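PDB 5YWN: protein induced by osmotic stress, which probably reduces ketones and aldehydes with NADPH, being a haloketone reductase of the dihydroflavonol-4-reductase subfamily used in asymmetric reduction. Local coordinates for residues 20-24 with 25-29; 135-138 with 139-142; 175-178 with 179-183. The protein carries 1 engineered substitution. One frame throughout, in Å; residues are numbered along the deposited sequence.

In the fold
The three contacts follow one another along the chain, all within the nucleotide-binding Rossmann part of this reductase, and none touches another. Contact 1 turns helix 13-24 into strand 28-33, the second strand of the seven-stranded parallel sheet. Contact 2 lies in the loop after helix 132-135, with its centre about 36 Å from that of contact 1 on the opposite side of the chain's centre. Contact 3 closes helix 159-181, the helix carrying the NADP-binding residues Tyr163 and Lys167, just before strand 186-192; its centre is about 28 Å from that of contact 1 and about 31 Å from that of contact 2. Two are helix ends leading into the sheet; the other is a surface turn.

Contact 1. Residues 20-24 with 25-29; sequences ALVLS and KGYKV
The ring of Tyr27 meets the helix end edge-on: the carbonyl oxygen of Val22 lies at its rim, in the ring plane, with Val22 O 3.5 Å from Tyr27 CD2. The methyl Val22 CG1 packs against the root of this side chain, touching Tyr27 CB at 3.5 Å, and the two side chains cross at about a right angle. With CG1 anti to the backbone N (chi1 152°), the same methyl also reaches Val29, where Val22 CG1 and Val29 CG2 press to 3.4 Å, tighter than usual van der Waals contact. Leu23 CD2 also reaches Val29 CG2, at 3.7 Å, so that two helix residues touch this one methyl.

The backbone forms a Schellman motif, ending the helix of the first beta-alpha-beta unit of the Rossmann fold. Gly26 takes the positive phi of 92°, and Gly26 N donates to Leu23 O at 3.1 Å; Tyr27 N adds a weak bond to Val22 O. A water bridges Leu23 O and Tyr27 O. Leu21 O accepts twice, from Lys25 N at 3.3 Å and from Ser24 OG at 2.8 Å, the hydroxyl folding back over its own helix.

Farther out, the hydroxyl of Tyr27 bonds to Glu250, while Val22 and Tyr27 both rest on Val5 of strand 4-7. A serine in place of Tyr27 would probably leave Glu250 without this hydroxyl partner and open a gap beside the Val22 carbonyl. Strand pairing starts at once: Lys28 bonds through its backbone to Thr3 and Val5, Val29 to Asp49 and Ser51.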
ATOM      1  N   ALA A  20      -5.332  -4.504 -11.501  1.00 21.11           N
ATOM      2  CA  ALA A  20      -5.667  -5.816 -12.009  1.00 22.98           C
ATOM      3  C   ALA A  20      -6.963  -6.325 -11.418  1.00 27.54           C
ATOM      4  O   ALA A  20      -7.734  -6.883 -12.110  1.00 28.28           O
ATOM      5  CB  ALA A  20      -4.560  -6.792 -11.766  1.00 23.68           C
ATOM      6  N   LEU A  21      -7.177  -6.124 -10.140  1.00 23.47           N
ATOM      7  CA  LEU A  21      -8.414  -6.486  -9.560  1.00 22.08           C
ATOM      8  C   LEU A  21      -9.587  -5.675 -10.073  1.00 23.27           C
ATOM      9  O   LEU A  21     -10.562  -6.210 -10.416  1.00 24.69           O
ATOM     10  CB  LEU A  21      -8.355  -6.399  -8.064  1.00 26.76           C
ATOM     11  CG  LEU A  21      -9.673  -6.632  -7.337  1.00 25.38           C
ATOM     12  CD1 LEU A  21     -10.199  -8.004  -7.599  1.00 24.12           C
ATOM     13  CD2 LEU A  21      -9.593  -6.363  -5.850  1.00 19.10           C
ATOM     14  N   VAL A  22      -9.446  -4.381 -10.130  1.00 22.22           N
ATOM     15  CA  VAL A  22     -10.515  -3.519 -10.586  1.00 25.17           C
ATOM     16  C   VAL A  22     -10.907  -3.804 -12.055  1.00 26.14           C
ATOM     17  O   VAL A  22     -12.042  -3.872 -12.380  1.00 28.18           O
ATOM     18  CB  VAL A  22     -10.141  -2.061 -10.285  1.00 27.05           C
ATOM     19  CG1 VAL A  22     -10.756  -1.080 -11.216  1.00 26.66           C
ATOM     20  CG2 VAL A  22     -10.395  -1.740  -8.831  1.00 26.37           C
ATOM     21  N   LEU A  23      -9.937  -4.036 -12.887  1.00 21.77           N
ATOM     22  CA  LEU A  23     -10.163  -4.414 -14.239  1.00 26.66           C
ATOM     23  C   LEU A  23     -10.898  -5.751 -14.336  1.00 27.64           C
ATOM     24  O   LEU A  23     -11.733  -5.899 -15.132  1.00 29.89           O
ATOM     25  CB  LEU A  23      -8.874  -4.458 -15.003  1.00 23.93           C
ATOM     26  CG  LEU A  23      -8.256  -3.101 -15.345  1.00 27.54           C
ATOM     27  CD1 LEU A  23      -6.951  -3.233 -16.045  1.00 26.52           C
ATOM     28  CD2 LEU A  23      -9.165  -2.239 -16.158  1.00 25.03           C
ATOM     29  N   SER A  24     -10.575  -6.684 -13.478  1.00 27.34           N
ATOM     30  CA  SER A  24     -11.200  -7.978 -13.473  1.00 27.15           C
ATOM     31  C   SER A  24     -12.683  -7.939 -13.164  1.00 32.15           C
ATOM     32  O   SER A  24     -13.419  -8.743 -13.610  1.00 28.55           O
ATOM     33  CB  SER A  24     -10.461  -8.947 -12.573  1.00 30.61           C
ATOM     34  OG  SER A  24     -10.871  -8.860 -11.268  1.00 29.67           O
ATOM     35  N   LYS A  25     -13.092  -6.974 -12.392  1.00 27.50           N
ATOM     36  CA  LYS A  25     -14.476  -6.803 -12.045  1.00 28.90           C
ATOM     37  C   LYS A  25     -15.294  -5.971 -13.063  1.00 29.65           C
ATOM     38  O   LYS A  25     -16.438  -5.709 -12.870  1.00 29.05           O
ATOM     39  CB  LYS A  25     -14.600  -6.241 -10.641  1.00 28.89           C
ATOM     40  CG  LYS A  25     -13.978  -7.094  -9.561  1.00 33.84           C
ATOM     41  CD  LYS A  25     -14.870  -8.197  -9.091  1.00 30.34           C
ATOM     42  CE  LYS A  25     -14.125  -9.177  -8.218  1.00 40.28           C
ATOM     43  NZ  LYS A  25     -14.917 -10.371  -7.863  1.00 43.70           N
ATOM     44  N   GLY A  26     -14.677  -5.599 -14.152  1.00 28.31           N
ATOM     45  CA  GLY A  26     -15.335  -4.847 -15.171  1.00 29.98           C
ATOM     46  C   GLY A  26     -15.300  -3.332 -15.186  1.00 31.77           C
ATOM     47  O   GLY A  26     -15.829  -2.727 -16.066  1.00 28.57           O
ATOM     48  N   TYR A  27     -14.634  -2.733 -14.231  1.00 29.72           N
ATOM     49  CA  TYR A  27     -14.359  -1.317 -14.266  1.00 26.38           C
ATOM     50  C   TYR A  27     -13.345  -0.978 -15.319  1.00 25.55           C
ATOM     51  O   TYR A  27     -12.552  -1.757 -15.684  1.00 27.54           O
ATOM     52  CB  TYR A  27     -13.832  -0.858 -12.907  1.00 28.83           C
ATOM     53  CG  TYR A  27     -14.798  -1.025 -11.798  1.00 24.91           C
ATOM     54  CD1 TYR A  27     -15.721  -0.066 -11.523  1.00 28.61           C
ATOM     55  CD2 TYR A  27     -14.780  -2.123 -11.031  1.00 27.82           C
ATOM     56  CE1 TYR A  27     -16.634  -0.214 -10.524  1.00 28.28           C
ATOM     57  CE2 TYR A  27     -15.678  -2.280 -10.033  1.00 27.82           C
ATOM     58  CZ  TYR A  27     -16.601  -1.308  -9.787  1.00 29.19           C
ATOM     59  OH  TYR A  27     -17.467  -1.449  -8.812  1.00 27.64           O
ATOM     60  N   LYS A  28     -13.412   0.222 -15.808  1.00 25.34           N
ATOM     61  CA  LYS A  28     -12.334   0.829 -16.479  1.00 24.92           C
ATOM     62  C   LYS A  28     -11.425   1.550 -15.487  1.00 26.08           C
ATOM     63  O   LYS A  28     -11.829   1.889 -14.436  1.00 27.05           O
ATOM     64  CB  LYS A  28     -12.826   1.755 -17.556  1.00 24.02           C
ATOM     65  CG  LYS A  28     -13.154   1.087 -18.854  1.00 31.59           C
ATOM     66  CD  LYS A  28     -13.669   2.121 -19.803  1.00 38.34           C
ATOM     67  CE  LYS A  28     -13.915   1.617 -21.190  1.00 41.50           C
ATOM     68  NZ  LYS A  28     -15.348   1.421 -21.458  1.00 49.71           N
ATOM     69  N   VAL A  29     -10.202   1.789 -15.893  1.00 21.92           N
ATOM     70  CA  VAL A  29      -9.230   2.428 -15.090  1.00 27.05           C
ATOM     71  C   VAL A  29      -8.531   3.576 -15.784  1.00 25.79           C
ATOM     72  O   VAL A  29      -8.204   3.497 -16.890  1.00 25.66           O
ATOM     73  CB  VAL A  29      -8.186   1.398 -14.549  1.00 24.15           C
ATOM     74  CG1 VAL A  29      -6.991   2.058 -13.937  1.00 24.26           C
ATOM     75  CG2 VAL A  29      -8.827   0.445 -13.585  1.00 20.79           C
TER
HETATM   76  O   HOH W   1     -12.390  -4.287 -17.225  1.00 32.35           O

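Contact 2. Residues 135-138 with 139-142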
ATOM      1  N   LEU A 135       5.001  -0.579  17.249  1.00 31.09           N
ATOM      2  CA  LEU A 135       4.613  -1.594  16.316  1.00 32.70           C
ATOM      3  C   LEU A 135       5.079  -2.976  16.703  1.00 35.12           C
ATOM      4  O   LEU A 135       4.486  -3.941  16.348  1.00 37.69           O
ATOM      5  CB  LEU A 135       5.084  -1.268  14.897  1.00 35.41           C
ATOM      6  CG  LEU A 135       4.395  -0.136  14.168  1.00 33.90           C
ATOM      7  CD1 LEU A 135       5.008   0.145  12.849  1.00 29.42           C
ATOM      8  CD2 LEU A 135       2.916  -0.276  14.033  1.00 29.22           C
ATOM      9  N   GLY A 136       6.197  -3.031  17.379  1.00 33.68           N
ATOM     10  CA  GLY A 136       6.797  -4.259  17.799  1.00 30.08           C
ATOM     11  C   GLY A 136       6.508  -4.634  19.218  1.00 29.16           C
ATOM     12  O   GLY A 136       7.101  -5.511  19.719  1.00 32.20           O
ATOM     13  N   SER A 137       5.593  -3.951  19.842  1.00 30.40           N
ATOM     14  CA  SER A 137       5.338  -4.199  21.223  1.00 32.88           C
ATOM     15  C   SER A 137       4.227  -5.205  21.456  1.00 29.01           C
ATOM     16  O   SER A 137       3.170  -5.041  21.002  1.00 25.59           O
ATOM     17  CB  SER A 137       5.073  -2.897  21.975  1.00 26.83           C
ATOM     18  OG  SER A 137       4.731  -3.161  23.273  1.00 30.68           O
ATOM     19  N   PRO A 138       4.500  -6.242  22.211  1.00 25.49           N
ATOM     20  CA  PRO A 138       3.488  -7.240  22.556  1.00 27.87           C
ATOM     21  C   PRO A 138       2.387  -6.661  23.394  1.00 25.57           C
ATOM     22  O   PRO A 138       1.375  -7.234  23.491  1.00 26.57           O
ATOM     23  CB  PRO A 138       4.264  -8.297  23.345  1.00 25.86           C
ATOM     24  CG  PRO A 138       5.471  -7.622  23.796  1.00 27.22           C
ATOM     25  CD  PRO A 138       5.793  -6.578  22.784  1.00 27.67           C
ATOM     26  N   ASP A 139       2.639  -5.550  24.029  1.00 28.33           N
ATOM     27  CA  ASP A 139       1.640  -4.911  24.822  1.00 25.06           C
ATOM     28  C   ASP A 139       0.747  -3.884  24.109  1.00 27.72           C
ATOM     29  O   ASP A 139      -0.182  -3.428  24.642  1.00 24.07           O
ATOM     30  CB  ASP A 139       2.277  -4.307  26.047  1.00 33.67           C
ATOM     31  CG  ASP A 139       2.927  -5.330  26.945  1.00 38.23           C
ATOM     32  OD1 ASP A 139       2.555  -6.480  26.990  1.00 40.85           O
ATOM     33  OD2 ASP A 139       3.840  -4.977  27.630  1.00 49.20           O
ATOM     34  N   VAL A 140       1.065  -3.548  22.893  1.00 27.60           N
ATOM     35  CA  VAL A 140       0.282  -2.600  22.131  1.00 29.86           C
ATOM     36  C   VAL A 140      -0.828  -3.265  21.330  1.00 27.46           C
ATOM     37  O   VAL A 140      -0.618  -4.182  20.639  1.00 27.11           O
ATOM     38  CB  VAL A 140       1.186  -1.738  21.235  1.00 32.39           C
ATOM     39  CG1 VAL A 140       0.414  -0.991  20.147  1.00 26.97           C
ATOM     40  CG2 VAL A 140       2.028  -0.810  22.070  1.00 30.72           C
ATOM     41  N   VAL A 141      -2.012  -2.743  21.475  1.00 25.40           N
ATOM     42  CA  VAL A 141      -3.113  -3.105  20.669  1.00 27.45           C
ATOM     43  C   VAL A 141      -3.557  -1.933  19.779  1.00 30.75           C
ATOM     44  O   VAL A 141      -4.112  -0.998  20.238  1.00 25.68           O
ATOM     45  CB  VAL A 141      -4.294  -3.559  21.534  1.00 32.56           C
ATOM     46  CG1 VAL A 141      -5.551  -3.753  20.724  1.00 28.38           C
ATOM     47  CG2 VAL A 141      -3.947  -4.774  22.367  1.00 26.44           C
ATOM     48  N   LEU A 142      -3.280  -2.025  18.505  1.00 25.45           N
ATOM     49  CA  LEU A 142      -3.837  -1.093  17.563  1.00 25.76           C
ATOM     50  C   LEU A 142      -5.260  -1.408  17.149  1.00 27.86           C
ATOM     51  O   LEU A 142      -5.659  -2.543  17.100  1.00 22.64           O
ATOM     52  CB  LEU A 142      -2.990  -0.963  16.317  1.00 23.69           C
ATOM     53  CG  LEU A 142      -1.542  -0.601  16.448  1.00 26.44           C
ATOM     54  CD1 LEU A 142      -0.869  -0.391  15.119  1.00 26.57           C
ATOM     55  CD2 LEU A 142      -1.312   0.524  17.392  1.00 29.27           C
TER
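Ser137 meets the residues after it twice over. Its hydroxyl oxygen accepts a bond from the next-but-one amide, Asp139 N to Ser137 OG at 3.3 Å (N-H...O angle 143°). Its carbonyl takes the amide after that, Val140 N to Ser137 O at 3.2 Å, in a straighter bond (160°). The hydroxyl is placed by chi1 of 175°, which swings OG opposite the backbone N and over the turn. Beside these bonds Ser137 CB rests on the methyl Val140 CG2 at 3.7 Å.

The Val140 bond closes a type I beta turn from Ser137 to Val140, with Pro138 and Asp139 at its corners; the hydroxyl bond is an ST turn at its start. The proline ring restrains phi at the first corner to a value that suits a type I turn. The turn reverses the chain, bringing Leu142 back beside Leu135: Leu135 CD2 meets Leu142 CD1 at 3.9 Å. Both leucines also pack on Val126. Backbone bonds from Pro138 to Lys300 and from Leu142 to Asn303 tie the loop to a later part of the chain.

Serine therefore works here as a double acceptor, side chain and backbone together engaging two successive amides, while the leucines add an apolar contact.

Contact 3. Residues 175-178 with 179-183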
ATOM      1  N   TRP A 175      -9.067  13.646   6.174  1.00 18.14           N
ATOM      2  CA  TRP A 175     -10.202  13.725   7.058  1.00 21.34           C
ATOM      3  C   TRP A 175     -10.611  15.177   7.330  1.00 24.96           C
ATOM      4  O   TRP A 175     -11.766  15.490   7.334  1.00 24.08           O
ATOM      5  CB  TRP A 175      -9.996  12.937   8.335  1.00 21.08           C
ATOM      6  CG  TRP A 175      -9.904  11.443   8.111  1.00 23.22           C
ATOM      7  CD1 TRP A 175      -8.860  10.672   8.362  1.00 19.40           C
ATOM      8  CD2 TRP A 175     -10.894  10.599   7.562  1.00 20.88           C
ATOM      9  NE1 TRP A 175      -9.105   9.405   8.034  1.00 21.15           N
ATOM     10  CE2 TRP A 175     -10.351   9.311   7.523  1.00 22.34           C
ATOM     11  CE3 TRP A 175     -12.178  10.796   7.087  1.00 22.91           C
ATOM     12  CZ2 TRP A 175     -11.042   8.233   7.058  1.00 20.62           C
ATOM     13  CZ3 TRP A 175     -12.865   9.730   6.613  1.00 21.73           C
ATOM     14  CH2 TRP A 175     -12.297   8.452   6.608  1.00 23.46           C
ATOM     15  N   GLU A 176      -9.634  16.042   7.486  1.00 21.61           N
ATOM     16  CA  GLU A 176      -9.888  17.437   7.676  1.00 22.91           C
ATOM     17  C   GLU A 176     -10.594  18.078   6.470  1.00 25.16           C
ATOM     18  O   GLU A 176     -11.478  18.826   6.637  1.00 24.91           O
ATOM     19  CB  GLU A 176      -8.639  18.207   8.009  1.00 26.00           C
ATOM     20  CG  GLU A 176      -8.920  19.604   8.461  1.00 34.09           C
ATOM     21  CD  GLU A 176      -7.871  20.594   8.024  1.00 49.70           C
ATOM     22  OE1 GLU A 176      -6.666  20.243   7.969  1.00 54.31           O
ATOM     23  OE2 GLU A 176      -8.240  21.743   7.743  1.00 55.00           O
ATOM     24  N   PHE A 177     -10.184  17.716   5.281  1.00 22.14           N
ATOM     25  CA  PHE A 177     -10.778  18.236   4.093  1.00 25.35           C
ATOM     26  C   PHE A 177     -12.246  17.882   4.031  1.00 25.87           C
ATOM     27  O   PHE A 177     -13.036  18.697   3.735  1.00 26.25           O
ATOM     28  CB  PHE A 177     -10.072  17.664   2.870  1.00 24.60           C
ATOM     29  CG  PHE A 177     -10.613  18.136   1.558  1.00 25.41           C
ATOM     30  CD1 PHE A 177     -11.662  17.487   0.954  1.00 23.97           C
ATOM     31  CD2 PHE A 177     -10.056  19.189   0.930  1.00 25.89           C
ATOM     32  CE1 PHE A 177     -12.136  17.889  -0.241  1.00 23.89           C
ATOM     33  CE2 PHE A 177     -10.523  19.608  -0.277  1.00 25.46           C
ATOM     34  CZ  PHE A 177     -11.572  18.966  -0.855  1.00 27.30           C
ATOM     35  N   VAL A 178     -12.565  16.660   4.337  1.00 22.10           N
ATOM     36  CA  VAL A 178     -13.910  16.224   4.277  1.00 25.21           C
ATOM     37  C   VAL A 178     -14.744  17.027   5.252  1.00 25.79           C
ATOM     38  O   VAL A 178     -15.794  17.424   4.917  1.00 27.35           O
ATOM     39  CB  VAL A 178     -14.042  14.709   4.541  1.00 27.48           C
ATOM     40  CG1 VAL A 178     -15.465  14.310   4.766  1.00 27.03           C
ATOM     41  CG2 VAL A 178     -13.475  13.898   3.407  1.00 25.02           C
ATOM     42  N   GLU A 179     -14.252  17.243   6.443  1.00 23.64           N
ATOM     43  CA  GLU A 179     -14.963  18.024   7.404  1.00 25.51           C
ATOM     44  C   GLU A 179     -15.162  19.481   7.000  1.00 27.80           C
ATOM     45  O   GLU A 179     -16.194  20.009   7.150  1.00 27.60           O
ATOM     46  CB  GLU A 179     -14.201  17.988   8.740  1.00 24.24           C
ATOM     47  CG  GLU A 179     -14.184  16.657   9.449  1.00 25.97           C
ATOM     48  CD  GLU A 179     -13.140  16.551  10.580  1.00 32.97           C
ATOM     49  OE1 GLU A 179     -12.692  17.567  11.079  1.00 30.82           O
ATOM     50  OE2 GLU A 179     -12.807  15.444  10.964  1.00 30.94           O
ATOM     51  N   GLN A 180     -14.087  20.119   6.603  1.00 28.40           N
ATOM     52  CA  GLN A 180     -14.056  21.495   6.217  1.00 29.48           C
ATOM     53  C   GLN A 180     -14.707  21.886   4.903  1.00 31.41           C
ATOM     54  O   GLN A 180     -15.281  22.931   4.822  1.00 29.90           O
ATOM     55  CB  GLN A 180     -12.657  22.061   6.339  1.00 28.76           C
ATOM     56  CG  GLN A 180     -12.121  22.153   7.747  1.00 28.54           C
ATOM     57  CD  GLN A 180     -12.874  23.134   8.638  1.00 38.84           C
ATOM     58  OE1 GLN A 180     -13.346  24.169   8.186  1.00 33.37           O
ATOM     59  NE2 GLN A 180     -12.993  22.788   9.914  1.00 31.35           N
ATOM     60  N   GLU A 181     -14.541  21.050   3.883  1.00 26.63           N
ATOM     61  CA  GLU A 181     -14.932  21.338   2.514  1.00 28.94           C
ATOM     62  C   GLU A 181     -16.198  20.701   2.012  1.00 28.49           C
ATOM     63  O   GLU A 181     -16.668  21.066   0.990  1.00 30.12           O
ATOM     64  CB  GLU A 181     -13.830  21.005   1.534  1.00 31.58           C
ATOM     65  CG  GLU A 181     -12.499  21.677   1.772  1.00 30.70           C
ATOM     66  CD  GLU A 181     -12.590  23.164   1.928  1.00 36.02           C
ATOM     67  OE1 GLU A 181     -13.092  23.838   1.055  1.00 37.28           O
ATOM     68  OE2 GLU A 181     -12.148  23.648   2.946  1.00 41.08           O
ATOM     69  N   LYS A 182     -16.728  19.743   2.737  1.00 28.89           N
ATOM     70  CA  LYS A 182     -18.026  19.220   2.430  1.00 28.94           C
ATOM     71  C   LYS A 182     -18.170  18.824   0.949  1.00 30.78           C
ATOM     72  O   LYS A 182     -18.953  19.365   0.216  1.00 28.95           O
ATOM     73  CB  LYS A 182     -19.117  20.177   2.887  1.00 33.98           C
ATOM     74  CG  LYS A 182     -19.103  20.504   4.368  1.00 33.86           C
ATOM     75  CD  LYS A 182     -19.920  19.499   5.162  1.00 41.18           C
ATOM     76  CE  LYS A 182     -19.857  19.674   6.692  1.00 47.33           C
ATOM     77  NZ  LYS A 182     -18.899  18.850   7.471  1.00 35.04           N
ATOM     78  N   PRO A 183     -17.335  17.902   0.494  1.00 27.70           N
ATOM     79  CA  PRO A 183     -17.368  17.434  -0.882  1.00 25.67           C
ATOM     80  C   PRO A 183     -18.508  16.509  -1.199  1.00 28.16           C
ATOM     81  O   PRO A 183     -19.135  16.011  -0.356  1.00 24.93           O
ATOM     82  CB  PRO A 183     -16.069  16.691  -1.039  1.00 29.28           C
ATOM     83  CG  PRO A 183     -15.669  16.329   0.286  1.00 27.47           C
ATOM     84  CD  PRO A 183     -16.331  17.203   1.269  1.00 25.36           C
TER
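Glu181 lays its aliphatic stem across the ring of Phe177, one helical turn earlier. The CH-pi contact puts Glu181 CG 3.7 Å from the centroid of the Phe177 ring, over one face and offset toward the rim. Phe177 chi1 (180°, CG anti to its amide nitrogen) and Glu181 chi1 (-56°) bring ring and CG together; the bend at Glu181 chi2 then turns the carboxylate away. That carboxylate has a long, weak ion pair with Lys111. Pro183 completes the local group, its CG approaching Phe177 CE1 obliquely at 3.9 Å.

On the outer side, Glu176 and Gln180 both bend at chi2, and Glu176 OE2 comes to 3.9 Å from Gln180 CG. The chain of Lys182 bends as well, so its ammonium returns to the helix end: Lys182 NZ donates to Glu179 O at 3.0 Å.

The backbone keeps its helical ladder up to Glu181 N, which bonds to Phe177 O at 2.8 Å, followed by a weak bond from Lys182 N to Val178 O. Phe177 also packs on helix 91-113, and Val178 on strand 186-192. With positive phi at Lys182, this is the C-terminal end of helix 159-181, leading to strand 186-192 of the Rossmann fold's parallel sheet.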